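Local coordinates for cupin type-2 domain-containing protein (Ralstonia eutropha, PDB 2OPK) that is of unproven function but carries a cupin beta-barrel domain and has been proposed to be a mannose-6-phosphate isomerase, at residues V59-C68 with V76-H84. Numbering follows the deposited sequence.
Sequences VVSGSAGIEC and VMRPGDWLH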
loop_
_atom_site.group_PDB
_atom_site.type_symbol
_atom_site.label_atom_id
_atom_site.label_comp_id
_atom_site.label_asym_id
_atom_site.label_seq_id
_atom_site.Cartn_x
_atom_site.Cartn_y
_atom_site.Cartn_z
ATOM N N VAL B 59 3.393 -5.370 5.214
ATOM C CA VAL B 59 2.472 -6.207 6.019
ATOM C C VAL B 59 1.370 -5.288 6.477
ATOM O O VAL B 59 1.644 -4.255 7.066
ATOM C CB VAL B 59 3.158 -6.813 7.247
ATOM C CG1 VAL B 59 2.159 -7.601 8.066
ATOM C CG2 VAL B 59 4.364 -7.696 6.813
ATOM N N VAL B 60 0.130 -5.663 6.191
ATOM C CA VAL B 60 -1.041 -4.866 6.561
ATOM C C VAL B 60 -1.794 -5.498 7.738
ATOM O O VAL B 60 -2.410 -4.786 8.551
ATOM C CB VAL B 60 -1.962 -4.669 5.329
ATOM C CG1 VAL B 60 -2.968 -3.631 5.595
ATOM C CG2 VAL B 60 -1.153 -4.193 4.146
ATOM N N SER B 61 -1.767 -6.826 7.813
ATOM C CA SER B 61 -2.302 -7.557 8.942
ATOM C C SER B 61 -1.463 -8.797 9.144
ATOM O O SER B 61 -0.751 -9.218 8.242
ATOM C CB SER B 61 -3.769 -7.948 8.757
ATOM O OG SER B 61 -3.926 -8.767 7.609
ATOM N N GLY B 62 -1.538 -9.377 10.348
ATOM C CA GLY B 62 -0.662 -10.509 10.675
ATOM C C GLY B 62 0.770 -10.067 10.943
ATOM O O GLY B 62 0.996 -9.033 11.551
ATOM N N SER B 63 1.731 -10.899 10.585
ATOM C CA SER B 63 3.140 -10.636 10.887
ATOM C C SER B 63 4.025 -11.552 10.061
ATOM O O SER B 63 3.571 -12.591 9.570
ATOM C CB SER B 63 3.477 -10.826 12.383
ATOM O OG SER B 63 3.292 -12.164 12.811
ATOM N N ALA B 64 5.293 -11.178 9.947
ATOM C CA ALA B 64 6.235 -11.923 9.131
ATOM C C ALA B 64 7.689 -11.601 9.456
ATOM O O ALA B 64 8.005 -10.720 10.256
ATOM C CB ALA B 64 5.958 -11.604 7.602
ATOM N N GLY B 65 8.558 -12.354 8.811
ATOM C CA GLY B 65 9.971 -12.085 8.757
ATOM C C GLY B 65 10.390 -12.257 7.310
ATOM O O GLY B 65 9.898 -13.151 6.637
ATOM N N ILE B 66 11.241 -11.351 6.836
ATOM C CA ILE B 66 11.818 -11.388 5.516
ATOM C C ILE B 66 13.316 -11.215 5.621
ATOM O O ILE B 66 13.779 -10.340 6.334
ATOM C CB ILE B 66 11.292 -10.258 4.621
ATOM C CG1 ILE B 66 9.841 -10.533 4.239
ATOM C CG2 ILE B 66 12.146 -10.122 3.333
ATOM C CD1 ILE B 66 9.305 -9.685 3.107
ATOM N N GLU B 67 14.051 -12.012 4.866
ATOM C CA GLU B 67 15.493 -11.895 4.752
ATOM C C GLU B 67 15.941 -11.419 3.362
ATOM O O GLU B 67 15.586 -12.029 2.341
ATOM C CB GLU B 67 16.143 -13.254 4.995
ATOM C CG GLU B 67 17.651 -13.156 5.149
ATOM C CD GLU B 67 18.299 -14.495 5.469
ATOM O OE1 GLU B 67 17.608 -15.431 5.940
ATOM O OE2 GLU B 67 19.518 -14.599 5.225
ATOM N N CYS B 68 16.731 -10.354 3.330
ATOM C CA CYS B 68 17.358 -9.898 2.102
ATOM C C CYS B 68 18.763 -10.439 2.104
ATOM O O CYS B 68 19.418 -10.437 3.136
ATOM C CB CYS B 68 17.408 -8.394 2.043
ATOM S SG CYS B 68 15.827 -7.673 1.871
ATOM N N VAL B 76 12.073 -8.601 11.353
ATOM C CA VAL B 76 10.685 -8.616 11.824
ATOM C C VAL B 76 9.837 -7.569 11.077
ATOM O O VAL B 76 10.269 -6.431 10.844
ATOM C CB VAL B 76 10.610 -8.328 13.371
ATOM C CG1 VAL B 76 9.171 -8.036 13.833
ATOM C CG2 VAL B 76 11.218 -9.522 14.151
HETATM N N MSE B 77 8.633 -7.974 10.695
HETATM C CA MSE B 77 7.685 -7.104 10.027
HETATM C C MSE B 77 6.312 -7.309 10.664
HETATM O O MSE B 77 5.748 -8.398 10.635
HETATM C CB MSE B 77 7.678 -7.411 8.511
HETATM C CG MSE B 77 9.013 -6.973 7.777
HETATM SE SE MSE B 77 8.804 -7.449 5.930
HETATM C CE MSE B 77 7.893 -5.772 5.245
ATOM N N ARG B 78 5.836 -6.253 11.305
ATOM C CA ARG B 78 4.503 -6.152 11.878
ATOM C C ARG B 78 3.670 -5.252 10.952
ATOM O O ARG B 78 4.214 -4.671 10.012
ATOM C CB ARG B 78 4.615 -5.527 13.273
ATOM C CG ARG B 78 5.751 -6.079 14.113
ATOM C CD ARG B 78 5.605 -7.572 14.282
ATOM N NE ARG B 78 4.406 -7.917 15.035
ATOM C CZ ARG B 78 4.158 -9.116 15.566
ATOM N NH1 ARG B 78 5.022 -10.109 15.458
ATOM N NH2 ARG B 78 3.056 -9.311 16.259
ATOM N N PRO B 79 2.354 -5.164 11.181
ATOM C CA PRO B 79 1.498 -4.289 10.360
ATOM C C PRO B 79 2.076 -2.882 10.273
ATOM O O PRO B 79 2.481 -2.312 11.294
ATOM C CB PRO B 79 0.169 -4.302 11.124
ATOM C CG PRO B 79 0.138 -5.658 11.743
ATOM C CD PRO B 79 1.557 -5.860 12.211
ATOM N N GLY B 80 2.175 -2.357 9.059
ATOM C CA GLY B 80 2.795 -1.059 8.815
ATOM C C GLY B 80 4.243 -1.103 8.346
ATOM O O GLY B 80 4.706 -0.159 7.738
ATOM N N ASP B 81 4.971 -2.175 8.655
ATOM C CA ASP B 81 6.342 -2.345 8.156
ATOM C C ASP B 81 6.344 -2.673 6.679
ATOM O O ASP B 81 5.599 -3.553 6.216
ATOM C CB ASP B 81 7.109 -3.435 8.913
ATOM C CG ASP B 81 7.431 -3.032 10.344
ATOM O OD1 ASP B 81 7.929 -1.910 10.564
ATOM O OD2 ASP B 81 7.230 -3.856 11.255
ATOM N N TRP B 82 7.198 -1.959 5.959
ATOM C CA TRP B 82 7.362 -2.105 4.528
ATOM C C TRP B 82 8.836 -2.241 4.160
ATOM O O TRP B 82 9.742 -1.873 4.926
ATOM C CB TRP B 82 6.728 -0.912 3.764
ATOM C CG TRP B 82 7.232 0.458 4.155
ATOM C CD1 TRP B 82 6.633 1.342 5.024
ATOM C CD2 TRP B 82 8.410 1.130 3.645
ATOM N NE1 TRP B 82 7.382 2.508 5.096
ATOM C CE2 TRP B 82 8.472 2.399 4.264
ATOM C CE3 TRP B 82 9.428 0.772 2.732
ATOM C CZ2 TRP B 82 9.520 3.303 4.011
ATOM C CZ3 TRP B 82 10.468 1.681 2.480
ATOM C CH2 TRP B 82 10.498 2.926 3.117
ATOM N N LEU B 83 9.061 -2.781 2.967
ATOM C CA LEU B 83 10.392 -3.043 2.463
ATOM C C LEU B 83 10.459 -2.765 0.975
ATOM O O LEU B 83 9.600 -3.209 0.223
ATOM C CB LEU B 83 10.756 -4.501 2.729
ATOM C CG LEU B 83 12.040 -5.080 2.115
ATOM C CD1 LEU B 83 13.277 -4.457 2.743
ATOM C CD2 LEU B 83 12.035 -6.594 2.304
ATOM N N HIS B 84 11.482 -2.031 0.554
ATOM C CA HIS B 84 11.729 -1.845 -0.860
ATOM C C HIS B 84 12.855 -2.811 -1.254
ATOM O O HIS B 84 13.940 -2.761 -0.689
ATOM C CB HIS B 84 12.091 -0.406 -1.190
ATOM C CG HIS B 84 12.616 -0.229 -2.583
ATOM N ND1 HIS B 84 13.788 0.438 -2.861
ATOM C CD2 HIS B 84 12.142 -0.672 -3.773
ATOM C CE1 HIS B 84 14.002 0.411 -4.167
ATOM N NE2 HIS B 84 13.027 -0.273 -4.741
HETATM O O HOH W 1 6.996 -10.768 13.219
#
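Met77, a selenomethionine, lays its SE against the side chain of Ile66, 3.6 Å from CD1 and nearly as close to CG1. A bend at its last torsion (chi3 87°) turns the terminal methyl aside, which leaves the selenium facing the isoleucine. Farther back along the same side chain, Met77 CB meets Val59 CG2 at 3.7 Å, while the other methyl of Val59 rests over the peptide that joins Arg78 to Pro79. Leu83 extends the apolar layer: its CD2 touches Ile66 CG2 at 3.7 Å and borders the sulfur of Cys68. Trp104, on strand 102-109, contacts Val59, Ala64 and Ile66.

Backbone hydrogen bonds pair the segments in two sheets. Ala64 and Met77 form an antiparallel hydrogen-bonded pair in the hairpin of strands 64-68 and 75-77: Ala64 N lies in the carbonyl plane of Met77 O at 2.9 Å, whereas Met77 N approaches Ala64 O tilted 32° from its plane. In the other sheet, Val59 N donates to Asp81 O, and Gly80 N reaches Val59 O at 2.8 Å. A type II turn from Arg78 to Asp81 carries the chain between the sheets; Asp81 OD2 accepts Arg78 N through its anti lone pair at 2.8 Å.

At the edge, Ser63 CB sits over one face of the Arg78 guanidinium, 3.5 Å from NH1, whereas Ser63 OG is hydrogen-bonded to Asp97 OD2. A water bridges NH1 to Ala64 O. The two sheets suit the cupin barrel, consistent with the four backbone bonds setting register within each, and the turn and apolar side chains linking them.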